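Local coordinates for protein glycerol dehydratase (Clostridium butyricum, PDB 1R9D) that dehydrates glycerol without the help of vitamin B12, probably through a glycyl radical as in relatives of pyruvate formate-lyase, at residues Ala23-Val27 against Ala108-Ser112; Ala184-Leu188 against Leu205-Ile209; His446-Phe450 against Tyr640-Ile644; Phe484-Met488 against Leu560-Lys564; Gly674-Pro680 against Thr783-Met787. All coordinates share one frame; numbering follows the deposited sequence.

Contact 1 of 5, residues Ala23-Val27 against Ala108-Ser112; sequences AKPCV and AFQIS
Cys26 and Gln110 sit side by side, their CA atoms 4.2 Å apart, in a single bridge between two loop segments whose directions differ by 61°. Gln110 uses both of its main-chain polar groups: its N donates to Pro25 O at 2.9 Å, and its O accepts from Val27 N at 2.8 Å, the bonding pattern of a parallel bridge. Phe109 packs beside this bridge. Its CB meets Val27 CG2 at 4.0 Å, the two side chains crossing at about a right angle, while Cys26 O lies at the ring edge, 3.7 Å from Phe109 CD2. With CG1 anti to the backbone N (chi1 -174°), Ile111 extends CD1 to Val27 CB at 4.2 Å. The Gln110 side chain instead bends at chi2, which brings NE2 to 2.9 Å from a water that donates to Pro25 O and Ala108 O. A second water, 2.8 Å from Val27 O, donates to that oxygen and accepts from Ser112 N. Tyr336 meets the Phe109 ring edge-to-face. Both direct hydrogen bonds join main-chain atoms and the waters add bridges, one through Gln110 NE2, so the pairing rests largely on the backbone, with Pro25 O gripped by two donors.

Contact 2 of 5, residues Ala184-Leu188 against Leu205-Ile209; sequences AKEQL and LNSVI
Leu205 begins the contact by sliding its side chain past Leu188 in the opposite direction, pressing CD1 to within 3.4 Å of Leu188 CD1. That is tighter than normal van der Waals contact, as is the 3.5 Å between Leu205 CB and the same Leu188 methyl. The chi1 of Leu188, -137°, departs from the staggered values, so some local strain is likely. Leu205 CD1 also rests on the aliphatic part of Gln187, 3.8 Å from its CG, before that chain bends away and its NE2 bonds to Asn191. Asn206 crosses the other branch of Leu188 at about a right angle, with OD1 3.7 Å from Leu188 CD2; its ND2 is held by Glu202 of the same helix. Val208 adds a looser touch, CG1 against Ala184 CB. At Ile209 the packing divides between two atoms. CG1, beside the backbone N, meets Ala184 CB at 3.7 Å, and CD1 continues to Lys185 CG, also at 3.7 Å, crossing the extended lysine chain at about a right angle. The small Ala184 lets the backbones come close, with its CA 5.7 Å from Leu205 CA. Helices 169-190 and 197-230, joined by a short connection, thus form an antiparallel helical hairpin sealed by aliphatic side chains; the axes of the two short segments are 159° apart in direction and approach to 9.5 Å.

Contact 3 of 5, residues His446-Phe450 against Tyr640-Ile644; sequences HDSAF and YPSSI
Phe450 reaches into the turn at Pro641-Ile644, and each part of its side chain finds a different partner there. CB touches Ile644 CD1 at 3.8 Å, and that methyl also lies beside CG and CD1. Further out, Ile644 CG2 sits over one ring face in a CH-pi contact, 4.2 Å from the centroid and 22° off the normal. Asp447 OD1 lies above the opposite face, offset toward the rim. At the edge, CE2 approaches Tyr640 O at 3.6 Å, close to the ring plane, and at the tip CZ meets Ser642 CB at 3.8 Å. The turn is of type II', closed by Ile644 N donating to Pro641 O at 2.9 Å. The Tyr640 hydroxyl meets the start of 446-450: its OH donates to His446 O at 2.7 Å from a position tilted 30° off the carbonyl plane, and Asp447 CB is 3.1 Å from the same hydroxyl oxygen. His446 O also takes a bond from Asn697. Asp447, whose OD1 is bonded to Gln549, gives OD2 to the bound glycerol, so Asp447 links this contact to the ligand. Around it, strand 449-452 runs between strands 152-153 and 543-551, Ala449 rests on helix 484-516, and the turn leads directly into helix 644-650.

Contact 4 of 5, residues Phe484-Met488 against Leu560-Lys564; sequences FDEFM and LVAVK
Phe484 and Lys564 mark the close end of two helices that run roughly antiparallel, the local N-to-C directions of the segments 146° apart; their CA atoms are 5.7 Å from each other, while those of Met488 and Leu560 at the wider end are 8.6 Å apart. The lysine chain and the phenylalanine side chain cross at about a right angle. Lys564 CB is centred over one face, 3.6 Å from the Phe484 centroid, and CG and CD continue across the ring. With CG of Phe484 anti to the backbone N (chi1 -176°), the ring extends toward the partner helix, where CE1 also comes to 3.5 Å from Leu560 O. The charged end of Lys564 turns away at chi4 to a salt bridge with Asp569, leaving its hydrocarbon part to the aromatic face. A single methyl, Val563 CG1, serves two rings: it stands at the edge of Phe484, 4.1 Å from CD1, and almost exactly on the normal of Phe487, 4.0 Å from that centroid. Leu560 comes to Phe487 from a different direction, its CD2 in the ring plane at the edge and 3.5 Å from CE2. Met488, bent at chi2 and chi3, brings SD to 3.9 Å from the same Leu560 CD2, so this methyl touches sulfur and ring edge from two directions about a right angle apart. Together these residues join the N-terminal part of helix 484-516 to helix 553-569. Leu612 of helix 607-624 packs on Phe484, Thr460 and Ile461 of helix 453-461 pack on Phe487, and Pro656 meets Val563.

Contact 5 of 5, residues Gly674-Pro680 against Thr783-Met787; sequences GCDVSGP and TEHVM
The imidazole of His785 lies between Pro680 and Thr783: Pro680 CB makes a CH-pi contact over one face, 4.2 Å from the centroid, and Thr783 CG2 stands 3.8 Å above the opposite face, toward its rim. At the ring edge is Asp676 OD2, which accepts from His785 NE2 at 2.8 Å. This histidine-carboxylate hydrogen bond fastens the C-terminal tail of the chain to the loop that precedes helix 680-687. The two flat groups are steeply turned, their planes 74° apart, and NE2 approaches OD2 from above the carboxylate plane, 46° out of it. Thr783 OG1 donates to Asp676 OD1 at 2.7 Å, from the syn side and 23° out of plane. That hydroxyl in turn accepts from Gly674 N at 2.9 Å, so OG1 is fixed from two directions and both carboxylate oxygens have a donor. Such donors would probably favour the ionised form of the buried aspartate. Farther along, Gly679, at the N-cap position, adopts a positive phi, a backbone shape that suits glycine. Strand 702-705 backs the site, Phe705 touching both Pro680 and His785, and the backbone of His785 bonds to Lys704 and His706. Pro680 slides past His785 in the opposite direction, and its CD comes to 3.2 Å from Val786 O.

Overall arrangement
Contact 3 lies deepest, about 8 Å from the centre of the chain, and it alone of the five is placed at the bound glycerol, through Asp447. The others lie apart from it, none touching: contacts 1 and 5 have centres about 25 Å from that of contact 3, contact 4 about 27 Å and contact 2 about 36 Å. Contact 4 falls within the chain span bridged by contact 3, and helix 484-516, whose N-terminal part forms contact 4, also supports Ala449. Contact 5, whose nearest atoms are about 10 Å from contact 4, ties down the chain end that follows Gly763, the predicted radical site. Contact 2 lies across the chain's centre from contacts 4 and 5.

Contact 1 of 5, residues Ala23-Val27 against Ala108-Ser112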
# COMPACT_ATOMS: atom_id res chain seq x y z
N ALA A 23 -11.27 -19.60 -37.45
CA ALA A 23 -10.50 -18.45 -37.00
C ALA A 23 -9.02 -18.81 -36.92
O ALA A 23 -8.66 -19.99 -36.83
CB ALA A 23 -11.00 -17.98 -35.64
N LYS A 24 -8.18 -17.79 -36.96
CA LYS A 24 -6.74 -17.96 -36.85
C LYS A 24 -6.35 -17.19 -35.60
O LYS A 24 -6.06 -15.99 -35.66
CB LYS A 24 -6.05 -17.38 -38.09
CG LYS A 24 -6.49 -18.06 -39.38
CD LYS A 24 -5.99 -17.31 -40.61
CE LYS A 24 -6.52 -17.95 -41.89
NZ LYS A 24 -6.17 -17.16 -43.11
N PRO A 25 -6.36 -17.86 -34.44
CA PRO A 25 -6.01 -17.24 -33.16
C PRO A 25 -4.82 -16.29 -33.26
O PRO A 25 -3.77 -16.66 -33.78
CB PRO A 25 -5.73 -18.44 -32.26
CG PRO A 25 -6.70 -19.45 -32.77
CD PRO A 25 -6.53 -19.32 -34.27
N CYS A 26 -4.99 -15.07 -32.76
CA CYS A 26 -3.91 -14.10 -32.80
C CYS A 26 -3.86 -13.26 -31.53
O CYS A 26 -4.72 -13.38 -30.65
CB CYS A 26 -4.07 -13.17 -34.00
SG CYS A 26 -5.47 -12.03 -33.85
N VAL A 27 -2.84 -12.42 -31.45
CA VAL A 27 -2.63 -11.53 -30.32
C VAL A 27 -2.89 -10.11 -30.81
O VAL A 27 -2.24 -9.65 -31.75
CB VAL A 27 -1.19 -11.61 -29.80
CG1 VAL A 27 -0.98 -10.62 -28.66
CG2 VAL A 27 -0.89 -13.03 -29.33
N ALA A 108 -0.56 -22.19 -31.31
CA ALA A 108 0.12 -21.16 -32.08
C ALA A 108 -0.74 -19.90 -32.14
O ALA A 108 -1.97 -19.97 -32.15
CB ALA A 108 0.40 -21.67 -33.50
N PHE A 109 -0.08 -18.75 -32.14
CA PHE A 109 -0.78 -17.47 -32.23
C PHE A 109 -0.13 -16.63 -33.32
O PHE A 109 1.08 -16.66 -33.51
CB PHE A 109 -0.71 -16.69 -30.91
CG PHE A 109 -1.70 -17.13 -29.88
CD1 PHE A 109 -1.40 -18.19 -29.02
CD2 PHE A 109 -2.92 -16.49 -29.75
CE1 PHE A 109 -2.31 -18.59 -28.05
CE2 PHE A 109 -3.83 -16.88 -28.78
CZ PHE A 109 -3.53 -17.93 -27.92
N GLN A 110 -0.96 -15.88 -34.04
CA GLN A 110 -0.47 -14.99 -35.09
C GLN A 110 -0.39 -13.60 -34.47
O GLN A 110 -1.06 -13.31 -33.49
CB GLN A 110 -1.45 -14.96 -36.27
CG GLN A 110 -1.83 -16.33 -36.82
CD GLN A 110 -0.63 -17.16 -37.19
OE1 GLN A 110 0.22 -16.73 -37.97
NE2 GLN A 110 -0.54 -18.37 -36.63
N ILE A 111 0.45 -12.74 -35.04
CA ILE A 111 0.56 -11.37 -34.55
C ILE A 111 1.13 -10.50 -35.68
O ILE A 111 2.17 -10.82 -36.26
CB ILE A 111 1.45 -11.28 -33.29
CG1 ILE A 111 1.41 -9.85 -32.73
CG2 ILE A 111 2.88 -11.71 -33.60
CD1 ILE A 111 2.15 -9.66 -31.42
N SER A 112 0.42 -9.42 -35.99
CA SER A 112 0.82 -8.52 -37.07
C SER A 112 2.07 -7.71 -36.75
O SER A 112 2.44 -7.53 -35.59
CB SER A 112 -0.32 -7.56 -37.39
OG SER A 112 -0.58 -6.71 -36.28
O HOH W 1 -2.92 -18.94 -35.09
O HOH W 2 -2.01 -8.54 -34.31

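Contact 2 of 5, residues Ala184-Leu188 against Leu205-Ile209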
# COMPACT_ATOMS: atom_id res chain seq x y z
N ALA A 184 -23.49 0.61 -3.96
CA ALA A 184 -22.22 1.25 -3.64
C ALA A 184 -22.49 2.66 -3.09
O ALA A 184 -21.86 3.09 -2.13
CB ALA A 184 -21.35 1.34 -4.88
N LYS A 185 -23.43 3.37 -3.71
CA LYS A 185 -23.77 4.72 -3.25
C LYS A 185 -24.41 4.70 -1.87
O LYS A 185 -24.16 5.59 -1.06
CB LYS A 185 -24.70 5.41 -4.25
CG LYS A 185 -24.00 5.86 -5.53
CD LYS A 185 -24.96 6.59 -6.46
CE LYS A 185 -24.24 7.11 -7.70
NZ LYS A 185 -25.17 7.79 -8.64
N GLU A 186 -25.23 3.69 -1.59
CA GLU A 186 -25.87 3.57 -0.29
C GLU A 186 -24.83 3.30 0.79
O GLU A 186 -24.93 3.83 1.90
CB GLU A 186 -26.91 2.45 -0.28
CG GLU A 186 -28.04 2.63 -1.29
CD GLU A 186 -29.06 1.51 -1.23
OE1 GLU A 186 -28.65 0.33 -1.11
OE2 GLU A 186 -30.28 1.80 -1.32
N GLN A 187 -23.83 2.48 0.47
CA GLN A 187 -22.79 2.14 1.44
C GLN A 187 -21.95 3.38 1.72
O GLN A 187 -21.51 3.62 2.85
CB GLN A 187 -21.89 1.03 0.89
CG GLN A 187 -20.90 0.46 1.89
CD GLN A 187 -21.57 -0.20 3.08
OE1 GLN A 187 -22.39 -1.11 2.92
NE2 GLN A 187 -21.24 0.25 4.28
N LEU A 188 -21.75 4.18 0.68
CA LEU A 188 -20.99 5.42 0.78
C LEU A 188 -21.67 6.33 1.82
O LEU A 188 -21.00 7.00 2.61
CB LEU A 188 -20.95 6.09 -0.59
CG LEU A 188 -19.65 6.69 -1.14
CD1 LEU A 188 -18.45 5.85 -0.75
CD2 LEU A 188 -19.77 6.80 -2.65
N LEU A 205 -15.22 2.31 -3.04
CA LEU A 205 -16.61 2.39 -3.46
C LEU A 205 -16.79 3.26 -4.69
O LEU A 205 -17.59 2.94 -5.57
CB LEU A 205 -17.48 2.89 -2.30
CG LEU A 205 -17.61 1.87 -1.15
CD1 LEU A 205 -18.37 2.50 0.01
CD2 LEU A 205 -18.34 0.63 -1.65
N ASN A 206 -16.05 4.37 -4.77
CA ASN A 206 -16.16 5.23 -5.95
C ASN A 206 -15.55 4.55 -7.17
O ASN A 206 -15.92 4.85 -8.31
CB ASN A 206 -15.50 6.58 -5.69
CG ASN A 206 -16.43 7.53 -4.96
OD1 ASN A 206 -17.52 7.83 -5.43
ND2 ASN A 206 -16.00 7.99 -3.79
N SER A 207 -14.61 3.63 -6.94
CA SER A 207 -13.98 2.91 -8.04
C SER A 207 -14.96 1.89 -8.59
O SER A 207 -14.96 1.59 -9.78
CB SER A 207 -12.70 2.22 -7.57
OG SER A 207 -11.69 3.16 -7.28
N VAL A 208 -15.79 1.34 -7.71
CA VAL A 208 -16.81 0.37 -8.12
C VAL A 208 -17.83 1.10 -9.00
O VAL A 208 -18.29 0.57 -10.01
CB VAL A 208 -17.55 -0.22 -6.91
CG1 VAL A 208 -18.81 -0.94 -7.36
CG2 VAL A 208 -16.63 -1.19 -6.16
N ILE A 209 -18.19 2.31 -8.59
CA ILE A 209 -19.17 3.11 -9.33
C ILE A 209 -18.66 3.45 -10.73
O ILE A 209 -19.39 3.29 -11.72
CB ILE A 209 -19.52 4.40 -8.55
CG1 ILE A 209 -20.22 4.01 -7.24
CG2 ILE A 209 -20.41 5.30 -9.40
CD1 ILE A 209 -20.50 5.18 -6.32

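Contact 3 of 5, residues His446-Phe450 against Tyr640-Ile644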
# COMPACT_ATOMS: atom_id res chain seq x y z
N HIS A 446 -7.95 -20.85 -6.51
CA HIS A 446 -8.02 -22.29 -6.77
C HIS A 446 -6.93 -22.99 -7.61
O HIS A 446 -6.95 -24.22 -7.74
CB HIS A 446 -9.40 -22.63 -7.32
CG HIS A 446 -10.52 -22.30 -6.37
ND1 HIS A 446 -10.75 -23.02 -5.21
CD2 HIS A 446 -11.46 -21.33 -6.40
CE1 HIS A 446 -11.78 -22.50 -4.57
NE2 HIS A 446 -12.23 -21.48 -5.27
N ASP A 447 -6.01 -22.24 -8.20
CA ASP A 447 -4.91 -22.88 -8.93
C ASP A 447 -3.68 -22.00 -8.78
O ASP A 447 -3.13 -21.46 -9.75
CB ASP A 447 -5.23 -23.10 -10.41
CG ASP A 447 -4.21 -24.03 -11.07
OD1 ASP A 447 -3.36 -24.59 -10.34
OD2 ASP A 447 -4.27 -24.21 -12.31
N SER A 448 -3.25 -21.86 -7.53
CA SER A 448 -2.11 -21.03 -7.18
C SER A 448 -0.74 -21.63 -7.48
O SER A 448 0.26 -20.93 -7.44
CB SER A 448 -2.19 -20.65 -5.70
OG SER A 448 -2.01 -21.79 -4.86
N ALA A 449 -0.70 -22.93 -7.78
CA ALA A 449 0.58 -23.58 -8.07
C ALA A 449 0.44 -25.05 -8.41
O ALA A 449 -0.58 -25.67 -8.14
CB ALA A 449 1.52 -23.43 -6.89
N PHE A 450 1.48 -25.60 -9.04
CA PHE A 450 1.54 -27.03 -9.36
C PHE A 450 2.81 -27.50 -8.67
O PHE A 450 3.86 -26.84 -8.75
CB PHE A 450 1.64 -27.29 -10.87
CG PHE A 450 0.35 -27.10 -11.62
CD1 PHE A 450 0.19 -26.03 -12.49
CD2 PHE A 450 -0.70 -28.00 -11.45
CE1 PHE A 450 -1.01 -25.86 -13.19
CE2 PHE A 450 -1.90 -27.84 -12.14
CZ PHE A 450 -2.05 -26.77 -13.01
N TYR A 640 -4.77 -32.26 -9.09
CA TYR A 640 -5.15 -32.27 -10.50
C TYR A 640 -3.96 -31.70 -11.29
O TYR A 640 -3.15 -30.95 -10.74
CB TYR A 640 -6.45 -31.49 -10.74
CG TYR A 640 -6.41 -29.99 -10.49
CD1 TYR A 640 -5.90 -29.12 -11.44
CD2 TYR A 640 -6.95 -29.45 -9.32
CE1 TYR A 640 -5.94 -27.73 -11.25
CE2 TYR A 640 -7.00 -28.08 -9.12
CZ TYR A 640 -6.49 -27.22 -10.08
OH TYR A 640 -6.55 -25.86 -9.88
N PRO A 641 -3.86 -32.02 -12.59
CA PRO A 641 -2.68 -31.49 -13.29
C PRO A 641 -2.82 -30.63 -14.54
O PRO A 641 -1.80 -30.19 -15.07
CB PRO A 641 -1.96 -32.77 -13.65
CG PRO A 641 -3.13 -33.58 -14.21
CD PRO A 641 -4.33 -33.24 -13.27
N SER A 642 -4.03 -30.40 -15.02
CA SER A 642 -4.19 -29.67 -16.27
C SER A 642 -3.38 -30.52 -17.26
O SER A 642 -3.63 -31.73 -17.36
CB SER A 642 -3.62 -28.26 -16.18
OG SER A 642 -3.96 -27.51 -17.34
N SER A 643 -2.41 -29.94 -17.97
CA SER A 643 -1.59 -30.74 -18.89
C SER A 643 -0.13 -30.80 -18.43
O SER A 643 0.73 -31.28 -19.16
CB SER A 643 -1.66 -30.18 -20.32
OG SER A 643 -1.14 -28.86 -20.41
N ILE A 644 0.13 -30.35 -17.21
CA ILE A 644 1.50 -30.30 -16.69
C ILE A 644 2.17 -31.62 -16.34
O ILE A 644 3.38 -31.66 -16.14
CB ILE A 644 1.60 -29.34 -15.48
CG1 ILE A 644 3.02 -28.79 -15.36
CG2 ILE A 644 1.24 -30.08 -14.18
CD1 ILE A 644 3.17 -27.66 -14.35

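Contact 4 of 5, residues Phe484-Met488 against Leu560-Lys564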
# COMPACT_ATOMS: atom_id res chain seq x y z
N PHE A 484 12.09 -48.63 6.19
CA PHE A 484 11.23 -47.82 5.33
C PHE A 484 10.75 -46.60 6.12
O PHE A 484 10.44 -45.56 5.53
CB PHE A 484 10.04 -48.66 4.86
CG PHE A 484 9.14 -47.93 3.90
CD1 PHE A 484 9.62 -47.49 2.68
CD2 PHE A 484 7.81 -47.70 4.22
CE1 PHE A 484 8.79 -46.81 1.78
CE2 PHE A 484 6.97 -47.02 3.34
CZ PHE A 484 7.47 -46.58 2.11
N ASP A 485 10.71 -46.73 7.44
CA ASP A 485 10.28 -45.63 8.30
C ASP A 485 11.23 -44.45 8.16
O ASP A 485 10.81 -43.30 8.19
CB ASP A 485 10.23 -46.09 9.76
CG ASP A 485 9.35 -47.30 9.96
OD1 ASP A 485 9.68 -48.38 9.41
OD2 ASP A 485 8.33 -47.18 10.67
N GLU A 486 12.52 -44.75 8.03
CA GLU A 486 13.53 -43.71 7.88
C GLU A 486 13.35 -43.03 6.53
O GLU A 486 13.63 -41.84 6.37
CB GLU A 486 14.94 -44.30 7.95
CG GLU A 486 15.32 -44.92 9.28
CD GLU A 486 16.73 -45.49 9.26
OE1 GLU A 486 17.01 -46.34 8.39
OE2 GLU A 486 17.56 -45.09 10.10
N PHE A 487 12.89 -43.81 5.55
CA PHE A 487 12.66 -43.29 4.21
C PHE A 487 11.50 -42.30 4.23
O PHE A 487 11.60 -41.19 3.70
CB PHE A 487 12.34 -44.43 3.25
CG PHE A 487 12.25 -43.99 1.82
CD1 PHE A 487 13.40 -43.78 1.06
CD2 PHE A 487 11.01 -43.73 1.23
CE1 PHE A 487 13.33 -43.34 -0.25
CE2 PHE A 487 10.93 -43.28 -0.09
CZ PHE A 487 12.09 -43.08 -0.83
N MET A 488 10.39 -42.70 4.84
CA MET A 488 9.22 -41.84 4.92
C MET A 488 9.50 -40.56 5.70
O MET A 488 8.89 -39.52 5.43
CB MET A 488 8.04 -42.58 5.56
CG MET A 488 7.43 -43.66 4.67
SD MET A 488 6.91 -43.03 3.04
CE MET A 488 5.44 -42.08 3.49
N LEU A 560 6.72 -45.66 -3.71
CA LEU A 560 6.86 -45.96 -2.29
C LEU A 560 6.72 -47.45 -1.98
O LEU A 560 7.49 -47.99 -1.20
CB LEU A 560 5.84 -45.16 -1.47
CG LEU A 560 6.09 -43.65 -1.39
CD1 LEU A 560 4.99 -42.97 -0.56
CD2 LEU A 560 7.45 -43.39 -0.78
N VAL A 561 5.75 -48.11 -2.60
CA VAL A 561 5.57 -49.54 -2.33
C VAL A 561 6.74 -50.35 -2.90
O VAL A 561 7.09 -51.40 -2.35
CB VAL A 561 4.23 -50.09 -2.89
CG1 VAL A 561 4.31 -50.31 -4.39
CG2 VAL A 561 3.87 -51.39 -2.16
N ALA A 562 7.33 -49.87 -3.98
CA ALA A 562 8.46 -50.57 -4.58
C ALA A 562 9.67 -50.48 -3.65
O ALA A 562 10.37 -51.47 -3.43
CB ALA A 562 8.80 -49.97 -5.94
N VAL A 563 9.90 -49.29 -3.10
CA VAL A 563 11.02 -49.09 -2.19
C VAL A 563 10.84 -49.95 -0.94
O VAL A 563 11.76 -50.65 -0.52
CB VAL A 563 11.13 -47.59 -1.77
CG1 VAL A 563 12.10 -47.43 -0.61
CG2 VAL A 563 11.60 -46.77 -2.95
N LYS A 564 9.64 -49.92 -0.37
CA LYS A 564 9.33 -50.69 0.83
C LYS A 564 9.46 -52.20 0.65
O LYS A 564 10.04 -52.88 1.50
CB LYS A 564 7.92 -50.37 1.32
CG LYS A 564 7.49 -51.19 2.53
CD LYS A 564 6.05 -50.92 2.91
CE LYS A 564 5.59 -51.86 4.02
NZ LYS A 564 5.54 -53.29 3.55

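Contact 5 of 5, residues Gly674-Pro680 against Thr783-Met787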
# COMPACT_ATOMS: atom_id res chain seq x y z
N GLY A 674 -1.32 -48.14 -18.33
CA GLY A 674 -1.13 -49.58 -18.40
C GLY A 674 -0.98 -50.32 -17.08
O GLY A 674 -0.80 -51.54 -17.08
N CYS A 675 -1.07 -49.60 -15.97
CA CYS A 675 -0.93 -50.22 -14.66
C CYS A 675 -2.22 -50.82 -14.12
O CYS A 675 -2.18 -51.77 -13.33
CB CYS A 675 -0.36 -49.22 -13.66
SG CYS A 675 1.39 -48.89 -13.93
N ASP A 676 -3.35 -50.25 -14.53
CA ASP A 676 -4.65 -50.75 -14.09
C ASP A 676 -5.13 -51.82 -15.06
O ASP A 676 -5.76 -51.53 -16.07
CB ASP A 676 -5.66 -49.58 -13.96
CG ASP A 676 -5.60 -48.60 -15.13
OD1 ASP A 676 -4.53 -48.46 -15.77
OD2 ASP A 676 -6.63 -47.94 -15.39
N VAL A 677 -4.81 -53.07 -14.73
CA VAL A 677 -5.15 -54.21 -15.56
C VAL A 677 -6.22 -55.12 -14.96
O VAL A 677 -6.35 -56.28 -15.35
CB VAL A 677 -3.89 -55.06 -15.82
CG1 VAL A 677 -2.84 -54.23 -16.53
CG2 VAL A 677 -3.33 -55.58 -14.49
N SER A 678 -7.00 -54.59 -14.03
CA SER A 678 -8.04 -55.38 -13.38
C SER A 678 -9.45 -54.87 -13.64
O SER A 678 -10.39 -55.26 -12.94
CB SER A 678 -7.77 -55.44 -11.87
OG SER A 678 -6.43 -55.85 -11.62
N GLY A 679 -9.61 -54.01 -14.64
CA GLY A 679 -10.93 -53.48 -14.94
C GLY A 679 -11.17 -52.11 -14.33
O GLY A 679 -10.48 -51.72 -13.39
N PRO A 680 -12.16 -51.36 -14.84
CA PRO A 680 -12.46 -50.02 -14.32
C PRO A 680 -13.02 -49.96 -12.90
O PRO A 680 -12.80 -48.99 -12.18
CB PRO A 680 -13.43 -49.46 -15.35
CG PRO A 680 -14.15 -50.68 -15.83
CD PRO A 680 -13.02 -51.68 -15.99
N THR A 783 -4.67 -45.86 -20.44
CA THR A 783 -5.32 -47.16 -20.44
C THR A 783 -6.71 -47.07 -21.04
O THR A 783 -7.46 -46.14 -20.75
CB THR A 783 -5.47 -47.71 -19.01
OG1 THR A 783 -4.19 -47.75 -18.37
CG2 THR A 783 -6.08 -49.11 -19.04
N GLU A 784 -7.06 -48.04 -21.88
CA GLU A 784 -8.38 -48.07 -22.49
C GLU A 784 -9.15 -49.21 -21.84
O GLU A 784 -8.73 -50.37 -21.92
CB GLU A 784 -8.29 -48.31 -23.99
CG GLU A 784 -9.63 -48.59 -24.65
CD GLU A 784 -9.52 -48.86 -26.14
OE1 GLU A 784 -9.35 -47.89 -26.91
OE2 GLU A 784 -9.60 -50.04 -26.54
N HIS A 785 -10.27 -48.89 -21.19
CA HIS A 785 -11.08 -49.90 -20.51
C HIS A 785 -12.31 -50.36 -21.27
O HIS A 785 -12.74 -49.73 -22.24
CB HIS A 785 -11.57 -49.36 -19.16
CG HIS A 785 -10.50 -49.24 -18.12
ND1 HIS A 785 -9.95 -50.33 -17.49
CD2 HIS A 785 -9.89 -48.15 -17.59
CE1 HIS A 785 -9.05 -49.92 -16.61
NE2 HIS A 785 -8.99 -48.60 -16.65
N VAL A 786 -12.85 -51.48 -20.81
CA VAL A 786 -14.09 -52.05 -21.33
C VAL A 786 -14.85 -52.20 -20.02
O VAL A 786 -14.24 -52.23 -18.95
CB VAL A 786 -13.89 -53.42 -22.02
CG1 VAL A 786 -13.27 -53.20 -23.40
CG2 VAL A 786 -13.01 -54.32 -21.17
N MET A 787 -16.17 -52.29 -20.09
CA MET A 787 -16.98 -52.38 -18.88
C MET A 787 -16.86 -53.74 -18.20
O MET A 787 -16.44 -53.83 -17.04
CB MET A 787 -18.44 -52.06 -19.23
CG MET A 787 -19.21 -51.34 -18.14
SD MET A 787 -18.55 -49.71 -17.70
CE MET A 787 -19.46 -48.62 -18.81